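Local coordinates for protein Afp3 (Serratia entomophila, PDB 6RBN) that probably forms the contractile helical sheath that surrounds the inner tube of the anti-feeding prophage, a phage-tail-like injection system, at residues L155-D160 / F184-S189; Q203-Y208 / G318-R323; P30-R35 / G124-Y129; Y129-A134 / E163-A168. All blocks are in the same frame, centred on the assembly; numbering follows the deposited sequence.

Contact 1: residues L155-D160 / F184-S189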
loop_
_atom_site.group_PDB
_atom_site.type_symbol
_atom_site.label_atom_id
_atom_site.label_comp_id
_atom_site.label_asym_id
_atom_site.label_seq_id
_atom_site.Cartn_x
_atom_site.Cartn_y
_atom_site.Cartn_z
ATOM N N LEU D 155 -46.388 44.693 -13.947
ATOM C CA LEU D 155 -46.674 45.908 -14.699
ATOM C C LEU D 155 -48.173 46.173 -14.705
ATOM O O LEU D 155 -48.979 45.259 -14.523
ATOM C CB LEU D 155 -46.163 45.779 -16.132
ATOM C CG LEU D 155 -44.657 45.605 -16.321
ATOM C CD1 LEU D 155 -44.355 45.287 -17.765
ATOM C CD2 LEU D 155 -43.919 46.850 -15.885
ATOM N N LEU D 156 -48.556 47.440 -14.882
ATOM C CA LEU D 156 -49.975 47.777 -14.984
ATOM C C LEU D 156 -50.399 48.093 -16.407
ATOM O O LEU D 156 -51.032 47.250 -17.041
ATOM C CB LEU D 156 -50.282 48.924 -14.021
ATOM C CG LEU D 156 -50.019 48.525 -12.563
ATOM C CD1 LEU D 156 -50.175 49.701 -11.618
ATOM C CD2 LEU D 156 -50.920 47.381 -12.142
ATOM N N ALA D 157 -49.988 49.236 -16.976
ATOM C CA ALA D 157 -50.047 49.551 -18.417
ATOM C C ALA D 157 -51.445 49.401 -19.042
ATOM O O ALA D 157 -51.687 48.489 -19.820
ATOM C CB ALA D 157 -49.043 48.690 -19.190
ATOM N N SER D 158 -52.367 50.297 -18.682
ATOM C CA SER D 158 -53.731 50.237 -19.239
ATOM C C SER D 158 -53.782 50.782 -20.668
ATOM O O SER D 158 -53.547 51.979 -20.870
ATOM C CB SER D 158 -54.698 51.020 -18.368
ATOM O OG SER D 158 -54.443 52.409 -18.454
ATOM N N PRO D 159 -54.108 49.948 -21.688
ATOM C CA PRO D 159 -54.015 50.339 -23.117
ATOM C C PRO D 159 -55.300 50.881 -23.741
ATOM O O PRO D 159 -55.930 50.251 -24.602
ATOM C CB PRO D 159 -53.592 49.025 -23.772
ATOM C CG PRO D 159 -54.330 47.995 -22.967
ATOM C CD PRO D 159 -54.406 48.514 -21.551
ATOM N N ASP D 160 -55.712 52.088 -23.364
ATOM C CA ASP D 160 -56.983 52.555 -23.900
ATOM C C ASP D 160 -56.827 53.922 -24.555
ATOM O O ASP D 160 -56.142 54.793 -24.011
ATOM C CB ASP D 160 -58.032 52.618 -22.792
ATOM C CG ASP D 160 -59.429 52.821 -23.323
ATOM O OD1 ASP D 160 -59.996 51.862 -23.883
ATOM O OD2 ASP D 160 -59.964 53.937 -23.181
ATOM N N PHE D 184 -45.377 48.426 -11.205
ATOM C CA PHE D 184 -44.720 49.437 -12.028
ATOM C C PHE D 184 -45.721 49.891 -13.078
ATOM O O PHE D 184 -46.098 49.111 -13.953
ATOM C CB PHE D 184 -43.455 48.877 -12.670
ATOM C CG PHE D 184 -42.578 49.919 -13.291
ATOM C CD1 PHE D 184 -41.756 50.702 -12.502
ATOM C CD2 PHE D 184 -42.568 50.112 -14.659
ATOM C CE1 PHE D 184 -40.938 51.658 -13.062
ATOM C CE2 PHE D 184 -41.754 51.071 -15.227
ATOM C CZ PHE D 184 -40.939 51.844 -14.423
ATOM N N LEU D 185 -46.155 51.143 -12.986
ATOM C CA LEU D 185 -47.155 51.685 -13.893
ATOM C C LEU D 185 -46.502 52.198 -15.168
ATOM O O LEU D 185 -45.460 52.858 -15.124
ATOM C CB LEU D 185 -47.929 52.812 -13.212
ATOM C CG LEU D 185 -49.026 53.536 -13.992
ATOM C CD1 LEU D 185 -50.133 52.594 -14.379
ATOM C CD2 LEU D 185 -49.574 54.674 -13.167
ATOM N N LEU D 186 -47.117 51.890 -16.304
ATOM C CA LEU D 186 -46.688 52.401 -17.602
ATOM C C LEU D 186 -47.757 53.373 -18.089
ATOM O O LEU D 186 -48.695 52.991 -18.790
ATOM C CB LEU D 186 -46.466 51.276 -18.597
ATOM C CG LEU D 186 -45.324 50.317 -18.287
ATOM C CD1 LEU D 186 -45.274 49.204 -19.309
ATOM C CD2 LEU D 186 -44.024 51.078 -18.254
ATOM N N ALA D 187 -47.606 54.636 -17.715
ATOM C CA ALA D 187 -48.567 55.660 -18.083
ATOM C C ALA D 187 -48.267 56.192 -19.479
ATOM O O ALA D 187 -47.251 55.870 -20.095
ATOM C CB ALA D 187 -48.557 56.795 -17.061
ATOM N N ASP D 188 -49.177 57.023 -19.977
ATOM C CA ASP D 188 -49.077 57.574 -21.320
ATOM C C ASP D 188 -49.365 59.062 -21.274
ATOM O O ASP D 188 -50.387 59.481 -20.726
ATOM C CB ASP D 188 -50.058 56.889 -22.264
ATOM C CG ASP D 188 -49.681 55.469 -22.549
ATOM O OD1 ASP D 188 -48.473 55.179 -22.637
ATOM O OD2 ASP D 188 -50.586 54.617 -22.637
ATOM N N SER D 189 -48.472 59.851 -21.854
ATOM C CA SER D 189 -48.691 61.283 -21.898
ATOM C C SER D 189 -49.756 61.616 -22.934
ATOM O O SER D 189 -50.047 60.837 -23.844
ATOM C CB SER D 189 -47.390 62.011 -22.220
ATOM O OG SER D 189 -47.598 63.409 -22.242
#
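Leu155 and Phe184 lie side by side with their side chains pointing the same way, the first of three apolar pairs that step along two chain segments running in roughly the same direction. Leu155 brings its CD2 methyl to the edge of the Phe184 ring, near the ring plane, with CD2 of the leucine 3.7 Å from CD2 of the phenylalanine. The next pair is turned differently. Leu156 and Leu185 cross at about a right angle, and the CD1 methyl of Leu185 rests 3.7 Å from CB of Leu156. That methyl gets there although the CB of Leu185 starts out away from the partner segment: its CG stands anti to the backbone N (chi1 179°), which brings the end of the side chain back. In the third pair the backbones come nearest, CA of Ala157 to CA of Leu186 4.5 Å, consistent with the small side chain of Ala157, whose CB lies 3.7 Å from CB of Leu186.

One backbone hydrogen bond ties the segments, from Leu156 N to Phe184 O at 3.1 Å. Leu155 CA adds a C-H...O contact to the same oxygen, so Phe184 O is held by two neighbouring residues. Farther on the segments part, and Asp188 turns its carboxylate to Ser271. Tyr278 of helix 271-284 touches both Leu155 and Leu186.

Leu185 bonds onward to strand 204-207. An irregular extended segment, then helix 163-172, then strand 185-188 in roughly the same direction is reminiscent of a beta-alpha-beta connection whose first strand is irregular.

Contact 2: residues Q203-Y208 / G318-R323; sequences QVAVYY and GINVIR
Val206, Tyr207 and Tyr208 meet Ile319 and Asn320 through two hydrogen bonds, both weak. Tyr208 N reaches Ile319 O at 3.3 Å in a bent bond, and Tyr207 CA gives the same carbonyl a C-H...O contact. The side-chain amide of Asn320 supplies the second weak bond, ND2 to Val206 O at 3.3 Å, with 137° at the hydrogen. ND2 also bonds to Arg336 O, so this one amide group bridges two backbone carbonyls.

Aromatic contacts centre on Tyr207. Asn320 ND2 stands 4.2 Å above one face of its ring, offset toward the rim, and the ring and amide planes are 41° apart. CB of Asn320 lies closer, 3.6 Å from Tyr207 CE1. The ring stays anchored at its far end by a hydrogen bond between its hydroxyl and that of Tyr278.

Apolar packing is the third kind. CG2 of Ile319 touches CB of Tyr208 at 3.7 Å, whereas the tyrosine ring itself leads away. CD1 of Ile322 approaches Tyr207 CD1 more loosely, at 4.4 Å.

Strand 204-207 pairs in parallel with strand 185-188, and the 318-323 segment docks along its other side without forming a regular ladder. Asn320, in a left-handed backbone conformation, marks where that segment bends before strand 322-325. This is a strand-like loop edging a buried parallel sheet, within the region assigned to the subtilisin-like domain of tail sheath proteins.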
loop_
_atom_site.group_PDB
_atom_site.type_symbol
_atom_site.label_atom_id
_atom_site.label_comp_id
_atom_site.label_asym_id
_atom_site.label_seq_id
_atom_site.Cartn_x
_atom_site.Cartn_y
_atom_site.Cartn_z
ATOM N N GLN D 203 -42.194 54.541 -9.454
ATOM C CA GLN D 203 -42.804 53.338 -9.993
ATOM C C GLN D 203 -43.509 53.580 -11.319
ATOM O O GLN D 203 -44.256 52.715 -11.776
ATOM C CB GLN D 203 -43.807 52.770 -8.989
ATOM C CG GLN D 203 -43.238 52.422 -7.628
ATOM C CD GLN D 203 -42.177 51.353 -7.685
ATOM O OE1 GLN D 203 -41.013 51.610 -7.400
ATOM N NE2 GLN D 203 -42.570 50.148 -8.065
ATOM N N VAL D 204 -43.311 54.743 -11.939
ATOM C CA VAL D 204 -44.097 55.166 -13.092
ATOM C C VAL D 204 -43.154 55.526 -14.231
ATOM O O VAL D 204 -42.182 56.260 -14.030
ATOM C CB VAL D 204 -45.012 56.359 -12.742
ATOM C CG1 VAL D 204 -45.734 56.884 -13.967
ATOM C CG2 VAL D 204 -46.024 55.946 -11.711
ATOM N N ALA D 205 -43.435 54.995 -15.420
ATOM C CA ALA D 205 -42.739 55.361 -16.647
ATOM C C ALA D 205 -43.769 55.807 -17.672
ATOM O O ALA D 205 -44.616 55.012 -18.090
ATOM C CB ALA D 205 -41.924 54.186 -17.184
ATOM N N VAL D 206 -43.694 57.067 -18.075
ATOM C CA VAL D 206 -44.620 57.658 -19.036
ATOM C C VAL D 206 -44.026 57.477 -20.428
ATOM O O VAL D 206 -42.807 57.432 -20.584
ATOM C CB VAL D 206 -44.864 59.140 -18.675
ATOM C CG1 VAL D 206 -45.887 59.806 -19.579
ATOM C CG2 VAL D 206 -45.280 59.261 -17.221
ATOM N N TYR D 207 -44.879 57.301 -21.441
ATOM C CA TYR D 207 -44.442 57.150 -22.831
ATOM C C TYR D 207 -45.356 57.993 -23.709
ATOM O O TYR D 207 -46.554 57.714 -23.803
ATOM C CB TYR D 207 -44.460 55.684 -23.258
ATOM C CG TYR D 207 -43.388 54.863 -22.587
ATOM C CD1 TYR D 207 -42.106 54.792 -23.117
ATOM C CD2 TYR D 207 -43.641 54.190 -21.402
ATOM C CE1 TYR D 207 -41.121 54.052 -22.499
ATOM C CE2 TYR D 207 -42.660 53.455 -20.775
ATOM C CZ TYR D 207 -41.401 53.392 -21.327
ATOM O OH TYR D 207 -40.422 52.655 -20.708
ATOM N N TYR D 208 -44.798 59.019 -24.355
ATOM C CA TYR D 208 -45.639 60.060 -24.941
ATOM C C TYR D 208 -46.352 59.724 -26.256
ATOM O O TYR D 208 -47.588 59.803 -26.266
ATOM C CB TYR D 208 -44.839 61.364 -25.086
ATOM C CG TYR D 208 -45.492 62.392 -25.982
ATOM C CD1 TYR D 208 -46.664 63.031 -25.615
ATOM C CD2 TYR D 208 -44.908 62.743 -27.188
ATOM C CE1 TYR D 208 -47.254 63.962 -26.443
ATOM C CE2 TYR D 208 -45.486 63.681 -28.014
ATOM C CZ TYR D 208 -46.656 64.290 -27.636
ATOM O OH TYR D 208 -47.234 65.229 -28.458
ATOM N N GLY D 318 -39.721 62.303 -16.790
ATOM C CA GLY D 318 -39.793 60.974 -17.359
ATOM C C GLY D 318 -40.864 60.924 -18.421
ATOM O O GLY D 318 -42.024 60.663 -18.109
ATOM N N ILE D 319 -40.507 61.154 -19.686
ATOM C CA ILE D 319 -41.480 61.184 -20.767
ATOM C C ILE D 319 -41.222 60.091 -21.798
ATOM O O ILE D 319 -42.174 59.514 -22.337
ATOM C CB ILE D 319 -41.547 62.577 -21.428
ATOM C CG1 ILE D 319 -41.837 63.642 -20.370
ATOM C CG2 ILE D 319 -42.686 62.658 -22.406
ATOM C CD1 ILE D 319 -43.142 63.446 -19.621
ATOM N N ASN D 320 -39.950 59.785 -22.083
ATOM C CA ASN D 320 -39.507 58.557 -22.761
ATOM C C ASN D 320 -40.121 58.419 -24.161
ATOM O O ASN D 320 -40.971 57.570 -24.422
ATOM C CB ASN D 320 -39.815 57.324 -21.908
ATOM C CG ASN D 320 -39.061 57.317 -20.607
ATOM O OD1 ASN D 320 -37.905 57.718 -20.548
ATOM N ND2 ASN D 320 -39.711 56.856 -19.550
ATOM N N VAL D 321 -39.684 59.313 -25.037
ATOM C CA VAL D 321 -40.299 59.480 -26.347
ATOM C C VAL D 321 -40.018 58.272 -27.240
ATOM O O VAL D 321 -38.904 57.755 -27.303
ATOM C CB VAL D 321 -39.789 60.784 -26.982
ATOM C CG1 VAL D 321 -40.370 60.975 -28.342
ATOM C CG2 VAL D 321 -40.121 61.964 -26.091
ATOM N N ILE D 322 -41.062 57.803 -27.923
ATOM C CA ILE D 322 -40.935 56.861 -29.030
ATOM C C ILE D 322 -40.492 57.649 -30.256
ATOM O O ILE D 322 -41.257 58.460 -30.788
ATOM C CB ILE D 322 -42.262 56.139 -29.307
ATOM C CG1 ILE D 322 -42.816 55.496 -28.038
ATOM C CG2 ILE D 322 -42.069 55.097 -30.387
ATOM C CD1 ILE D 322 -41.941 54.436 -27.463
ATOM N N ARG D 323 -39.269 57.414 -30.713
ATOM C CA ARG D 323 -38.690 58.152 -31.825
ATOM C C ARG D 323 -38.723 57.320 -33.098
ATOM O O ARG D 323 -38.818 56.092 -33.064
ATOM C CB ARG D 323 -37.246 58.557 -31.519
ATOM C CG ARG D 323 -37.103 59.564 -30.406
ATOM C CD ARG D 323 -37.580 60.927 -30.842
ATOM N NE ARG D 323 -36.796 61.439 -31.960
ATOM C CZ ARG D 323 -35.662 62.116 -31.826
ATOM N NH1 ARG D 323 -35.179 62.372 -30.622
ATOM N NH2 ARG D 323 -35.014 62.544 -32.898
#

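Contact 3: residues P30-R35 / G124-Y129; sequences PLFVAR and GPCYLY
The sulfur of Cys126 meets the Phe32 ring at its edge and not over its face: SG lies 4.7 Å from the ring centroid, 82° off the ring normal. The atom it approaches most closely is Phe32 CE2, at 3.5 Å. With SG anti to the backbone N (chi1 -169°) and Cys126 itself in a left-handed backbone conformation, the sulfur is carried across to the neighbouring strand. Pro30 CB sits over one face of the same ring, and Tyr118 of helix 111-120 meets it edge-to-face. Leu128 adds its CD2 methyl at the ring edge, 3.7 Å from Phe32 CB.

Behind these side chains is a parallel pair, strands 31-34 and 127-129, inclined at 24°. Phe32 serves it twice: its N donates to Tyr127 O at 3.1 Å, and its O accepts from Tyr129 N at 3.2 Å in a nearly straight bond. A weaker bond from Tyr127 N to Pro30 O starts the ladder.

On the other face of the sheet Leu31 fits between two tyrosines, its CD1 3.7 Å from Tyr127 CB and somewhat farther from Tyr129 CB. Val33 and Tyr129 lie side by side, with a valine methyl at the edge of the ring.

Strand 127-130 is the middle strand of its sheet, between 31-34 and the antiparallel 48-49. The chemistry implies that most of the polarity across the pair is met along the backbone, the faces being largely apolar, with the Tyr127 hydroxyl satisfied by Glu152 and the Cys126 sulfur probably facing weakly positive ring hydrogens.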
loop_
_atom_site.group_PDB
_atom_site.type_symbol
_atom_site.label_atom_id
_atom_site.label_comp_id
_atom_site.label_asym_id
_atom_site.label_seq_id
_atom_site.Cartn_x
_atom_site.Cartn_y
_atom_site.Cartn_z
ATOM N N PRO D 30 -48.079 41.896 -17.085
ATOM C CA PRO D 30 -48.917 43.090 -16.994
ATOM C C PRO D 30 -50.390 42.785 -16.732
ATOM O O PRO D 30 -50.838 41.641 -16.784
ATOM C CB PRO D 30 -48.739 43.726 -18.377
ATOM C CG PRO D 30 -48.491 42.577 -19.261
ATOM C CD PRO D 30 -47.724 41.578 -18.477
ATOM N N LEU D 31 -51.140 43.855 -16.453
ATOM C CA LEU D 31 -52.584 43.796 -16.208
ATOM C C LEU D 31 -53.264 44.853 -17.077
ATOM O O LEU D 31 -53.466 45.995 -16.656
ATOM C CB LEU D 31 -52.903 43.999 -14.733
ATOM C CG LEU D 31 -54.389 43.978 -14.354
ATOM C CD1 LEU D 31 -55.017 42.638 -14.608
ATOM C CD2 LEU D 31 -54.581 44.408 -12.934
ATOM N N PHE D 32 -53.648 44.475 -18.287
ATOM C CA PHE D 32 -54.226 45.437 -19.214
ATOM C C PHE D 32 -55.670 45.727 -18.828
ATOM O O PHE D 32 -56.530 44.844 -18.896
ATOM C CB PHE D 32 -54.141 44.918 -20.643
ATOM C CG PHE D 32 -52.743 44.712 -21.120
ATOM C CD1 PHE D 32 -51.941 45.791 -21.431
ATOM C CD2 PHE D 32 -52.235 43.442 -21.276
ATOM C CE1 PHE D 32 -50.656 45.610 -21.869
ATOM C CE2 PHE D 32 -50.954 43.258 -21.724
ATOM C CZ PHE D 32 -50.163 44.343 -22.015
ATOM N N VAL D 33 -55.933 46.963 -18.422
ATOM C CA VAL D 33 -57.276 47.422 -18.090
ATOM C C VAL D 33 -57.793 48.168 -19.313
ATOM O O VAL D 33 -57.394 49.303 -19.581
ATOM C CB VAL D 33 -57.283 48.305 -16.841
ATOM C CG1 VAL D 33 -58.683 48.809 -16.559
ATOM C CG2 VAL D 33 -56.745 47.539 -15.653
ATOM N N ALA D 34 -58.678 47.526 -20.071
ATOM C CA ALA D 34 -59.232 48.128 -21.273
ATOM C C ALA D 34 -60.646 47.598 -21.475
ATOM O O ALA D 34 -61.191 46.894 -20.621
ATOM C CB ALA D 34 -58.332 47.852 -22.481
ATOM N N ARG D 35 -61.240 47.938 -22.617
ATOM C CA ARG D 35 -62.625 47.570 -22.912
ATOM C C ARG D 35 -62.658 46.226 -23.637
ATOM O O ARG D 35 -62.919 46.126 -24.836
ATOM C CB ARG D 35 -63.300 48.657 -23.736
ATOM C CG ARG D 35 -63.502 49.968 -23.011
ATOM C CD ARG D 35 -64.239 50.955 -23.899
ATOM N NE ARG D 35 -64.526 52.214 -23.218
ATOM C CZ ARG D 35 -63.731 53.279 -23.248
ATOM N NH1 ARG D 35 -62.596 53.241 -23.931
ATOM N NH2 ARG D 35 -64.073 54.381 -22.600
ATOM N N GLY D 124 -46.479 37.100 -22.860
ATOM C CA GLY D 124 -46.429 36.831 -21.446
ATOM C C GLY D 124 -47.711 36.207 -20.938
ATOM O O GLY D 124 -48.630 35.916 -21.704
ATOM N N PRO D 125 -47.786 35.972 -19.625
ATOM C CA PRO D 125 -49.023 35.403 -19.058
ATOM C C PRO D 125 -50.214 36.348 -19.098
ATOM O O PRO D 125 -51.355 35.873 -19.040
ATOM C CB PRO D 125 -48.610 35.051 -17.622
ATOM C CG PRO D 125 -47.126 34.889 -17.680
ATOM C CD PRO D 125 -46.667 35.916 -18.670
ATOM N N CYS D 126 -49.981 37.668 -19.119
ATOM C CA CYS D 126 -50.920 38.684 -19.605
ATOM C C CYS D 126 -52.300 38.687 -18.942
ATOM O O CYS D 126 -53.280 38.263 -19.557
ATOM C CB CYS D 126 -51.080 38.532 -21.121
ATOM S SG CYS D 126 -51.962 39.869 -21.952
ATOM N N TYR D 127 -52.384 39.073 -17.675
ATOM C CA TYR D 127 -53.667 39.203 -17.000
ATOM C C TYR D 127 -54.486 40.343 -17.598
ATOM O O TYR D 127 -53.944 41.367 -18.018
ATOM C CB TYR D 127 -53.468 39.425 -15.500
ATOM C CG TYR D 127 -52.954 38.201 -14.789
ATOM C CD1 TYR D 127 -53.825 37.216 -14.345
ATOM C CD2 TYR D 127 -51.600 38.008 -14.597
ATOM C CE1 TYR D 127 -53.360 36.091 -13.711
ATOM C CE2 TYR D 127 -51.125 36.885 -13.970
ATOM C CZ TYR D 127 -52.007 35.929 -13.526
ATOM O OH TYR D 127 -51.533 34.808 -12.894
ATOM N N LEU D 128 -55.802 40.145 -17.662
ATOM C CA LEU D 128 -56.722 41.133 -18.209
ATOM C C LEU D 128 -57.812 41.451 -17.199
ATOM O O LEU D 128 -58.263 40.572 -16.465
ATOM C CB LEU D 128 -57.388 40.656 -19.499
ATOM C CG LEU D 128 -56.545 40.358 -20.731
ATOM C CD1 LEU D 128 -57.466 39.989 -21.873
ATOM C CD2 LEU D 128 -55.662 41.524 -21.094
ATOM N N TYR D 129 -58.241 42.708 -17.181
ATOM C CA TYR D 129 -59.383 43.142 -16.375
ATOM C C TYR D 129 -60.348 43.917 -17.256
ATOM O O TYR D 129 -60.117 45.108 -17.529
ATOM C CB TYR D 129 -58.929 43.999 -15.198
ATOM C CG TYR D 129 -60.063 44.454 -14.313
ATOM C CD1 TYR D 129 -60.704 43.561 -13.468
ATOM C CD2 TYR D 129 -60.487 45.775 -14.316
ATOM C CE1 TYR D 129 -61.738 43.968 -12.656
ATOM C CE2 TYR D 129 -61.520 46.191 -13.505
ATOM C CZ TYR D 129 -62.140 45.281 -12.680
ATOM O OH TYR D 129 -63.170 45.687 -11.869
#

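Contact 4: residues Y129-A134 / E163-A168; sequences YPLEKA and ETYRTA
Tyr165 presents the edge of its ring to the loop, with Leu131 O lying in the ring plane beside the hydroxyl and the carbonyl carbon of Lys133 farther round, also at the edge. Over one face lies the guanidinium of Arg35, from the end of strand 31-34, in a cation-pi contact. Leu131 CD1 and Ala134 CB are displaced to the other side of the ring plane, Ala134 CB obliquely, neither over the face nor at the edge.

The Tyr165 hydroxyl points at Leu131 O as a hydrogen-bond donor, but the modelled separation of OH and O, 2.3 Å, is too short to be trusted in detail at this resolution. Leu131 and Tyr165 slide past each other in opposite directions, and CD1 of the leucine comes alongside Tyr165 CE1 at 3.7 Å. The ring extends that far because its CG is anti to the backbone N (chi1 -174°), which throws it outward from the helix.

Tyr165 belongs to the opening of helix 163-172, and residues 129-134 form the strand-to-loop exit of strand 127-130, so the contact pins a loop beyond the end of the sheet to the start of a helix packed against it. Val33 touches both Leu131 and Tyr165, tying strand 31-34 into the same junction.

Ala134 turns its CB toward the helix and sets it 3.6 Å from Tyr165 CD1. One turn on, Ala168 CB comes to 4.1 Å from Ala134 O. Glu132 and Lys133 point away from the helix on the solvent side, where Lys133 NZ forms a salt bridge with Asp135.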
loop_
_atom_site.group_PDB
_atom_site.type_symbol
_atom_site.label_atom_id
_atom_site.label_comp_id
_atom_site.label_asym_id
_atom_site.label_seq_id
_atom_site.Cartn_x
_atom_site.Cartn_y
_atom_site.Cartn_z
ATOM N N TYR D 129 -58.241 42.708 -17.181
ATOM C CA TYR D 129 -59.383 43.142 -16.375
ATOM C C TYR D 129 -60.348 43.917 -17.256
ATOM O O TYR D 129 -60.117 45.108 -17.529
ATOM C CB TYR D 129 -58.929 43.999 -15.198
ATOM C CG TYR D 129 -60.063 44.454 -14.313
ATOM C CD1 TYR D 129 -60.704 43.561 -13.468
ATOM C CD2 TYR D 129 -60.487 45.775 -14.316
ATOM C CE1 TYR D 129 -61.738 43.968 -12.656
ATOM C CE2 TYR D 129 -61.520 46.191 -13.505
ATOM C CZ TYR D 129 -62.140 45.281 -12.680
ATOM O OH TYR D 129 -63.170 45.687 -11.869
ATOM N N PRO D 130 -61.433 43.297 -17.730
ATOM C CA PRO D 130 -62.395 44.027 -18.566
ATOM C C PRO D 130 -63.204 45.050 -17.782
ATOM O O PRO D 130 -63.952 44.709 -16.862
ATOM C CB PRO D 130 -63.282 42.914 -19.131
ATOM C CG PRO D 130 -63.166 41.807 -18.157
ATOM C CD PRO D 130 -61.776 41.871 -17.607
ATOM N N LEU D 131 -63.045 46.319 -18.145
ATOM C CA LEU D 131 -63.687 47.434 -17.464
ATOM C C LEU D 131 -64.326 48.306 -18.532
ATOM O O LEU D 131 -63.618 48.970 -19.295
ATOM C CB LEU D 131 -62.657 48.196 -16.621
ATOM C CG LEU D 131 -62.990 49.274 -15.589
ATOM C CD1 LEU D 131 -63.092 50.640 -16.211
ATOM C CD2 LEU D 131 -64.276 48.924 -14.866
ATOM N N GLU D 132 -65.660 48.302 -18.587
ATOM C CA GLU D 132 -66.371 48.737 -19.789
ATOM C C GLU D 132 -66.395 50.254 -19.939
ATOM O O GLU D 132 -65.862 50.799 -20.909
ATOM C CB GLU D 132 -67.796 48.180 -19.782
ATOM C CG GLU D 132 -68.606 48.539 -21.018
ATOM C CD GLU D 132 -68.090 47.879 -22.287
ATOM O OE1 GLU D 132 -67.499 46.782 -22.202
ATOM O OE2 GLU D 132 -68.275 48.464 -23.374
ATOM N N LYS D 133 -67.023 50.957 -19.006
ATOM C CA LYS D 133 -67.087 52.409 -19.063
ATOM C C LYS D 133 -66.204 52.984 -17.967
ATOM O O LYS D 133 -65.770 52.266 -17.071
ATOM C CB LYS D 133 -68.529 52.915 -18.935
ATOM C CG LYS D 133 -69.173 52.706 -17.582
ATOM C CD LYS D 133 -70.624 53.164 -17.620
ATOM C CE LYS D 133 -71.314 52.976 -16.281
ATOM N NZ LYS D 133 -70.769 53.904 -15.256
ATOM N N ALA D 134 -65.920 54.283 -18.054
ATOM C CA ALA D 134 -64.913 54.871 -17.178
ATOM C C ALA D 134 -65.486 55.240 -15.815
ATOM O O ALA D 134 -64.860 54.979 -14.781
ATOM C CB ALA D 134 -64.292 56.096 -17.842
ATOM N N GLU D 163 -58.919 59.431 -23.080
ATOM C CA GLU D 163 -58.052 60.147 -22.151
ATOM C C GLU D 163 -58.617 60.129 -20.736
ATOM O O GLU D 163 -57.872 59.919 -19.774
ATOM C CB GLU D 163 -57.856 61.584 -22.634
ATOM C CG GLU D 163 -56.712 62.346 -21.975
ATOM C CD GLU D 163 -57.112 63.070 -20.703
ATOM O OE1 GLU D 163 -58.300 63.432 -20.572
ATOM O OE2 GLU D 163 -56.235 63.282 -19.840
ATOM N N THR D 164 -59.920 60.362 -20.586
ATOM C CA THR D 164 -60.539 60.352 -19.269
ATOM C C THR D 164 -60.727 58.945 -18.721
ATOM O O THR D 164 -60.954 58.791 -17.517
ATOM C CB THR D 164 -61.891 61.059 -19.316
ATOM O OG1 THR D 164 -62.751 60.385 -20.241
ATOM C CG2 THR D 164 -61.718 62.504 -19.752
ATOM N N TYR D 165 -60.650 57.927 -19.579
ATOM C CA TYR D 165 -60.699 56.547 -19.113
ATOM C C TYR D 165 -59.439 56.195 -18.336
ATOM O O TYR D 165 -59.509 55.544 -17.290
ATOM C CB TYR D 165 -60.865 55.613 -20.309
ATOM C CG TYR D 165 -61.081 54.150 -19.994
ATOM C CD1 TYR D 165 -62.349 53.655 -19.731
ATOM C CD2 TYR D 165 -60.017 53.266 -19.956
ATOM C CE1 TYR D 165 -62.546 52.316 -19.456
ATOM C CE2 TYR D 165 -60.201 51.934 -19.682
ATOM C CZ TYR D 165 -61.463 51.465 -19.431
ATOM O OH TYR D 165 -61.634 50.132 -19.155
ATOM N N ARG D 166 -58.278 56.624 -18.835
ATOM C CA ARG D 166 -57.014 56.275 -18.200
ATOM C C ARG D 166 -56.796 57.056 -16.915
ATOM O O ARG D 166 -56.165 56.553 -15.981
ATOM C CB ARG D 166 -55.863 56.519 -19.169
ATOM C CG ARG D 166 -55.831 55.555 -20.321
ATOM C CD ARG D 166 -54.760 55.942 -21.307
ATOM N NE ARG D 166 -55.108 57.191 -21.970
ATOM C CZ ARG D 166 -54.350 57.791 -22.875
ATOM N NH1 ARG D 166 -53.209 57.245 -23.245
ATOM N NH2 ARG D 166 -54.744 58.928 -23.429
ATOM N N THR D 167 -57.295 58.295 -16.857
ATOM C CA THR D 167 -57.172 59.109 -15.655
ATOM C C THR D 167 -57.951 58.513 -14.487
ATOM O O THR D 167 -57.484 58.579 -13.344
ATOM C CB THR D 167 -57.641 60.535 -15.965
ATOM O OG1 THR D 167 -56.889 61.041 -17.073
ATOM C CG2 THR D 167 -57.435 61.466 -14.783
ATOM N N ALA D 168 -59.095 57.886 -14.757
ATOM C CA ALA D 168 -59.811 57.170 -13.710
ATOM C C ALA D 168 -59.077 55.903 -13.290
ATOM O O ALA D 168 -59.176 55.484 -12.133
ATOM C CB ALA D 168 -61.223 56.833 -14.178
#

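How the contacts relate
Contacts 1, 2 and 3 are buried, whereas contact 4 is only partly so and carries the exposed residues. Contact 3 has a regular parallel ladder; contact 1 has a single backbone bridge and contact 2 just weak bonds, so regular pairing gives way to side-chain packing. Contacts 1 and 2 hold the neighbouring strands 185-188 and 204-207, joined by Leu185 N to Gln203 O and Leu185 O to Ala205 N. Contacts 3 and 4 share strand 127-130 and Tyr129, and Ala34 O probably bonds Leu131 N between them. Charge gathers where contacts 1, 3 and 4 meet: Arg35 forms a salt bridge with Asp160 and lies against Tyr165. Contact 2 touches neither contact 3 nor contact 4.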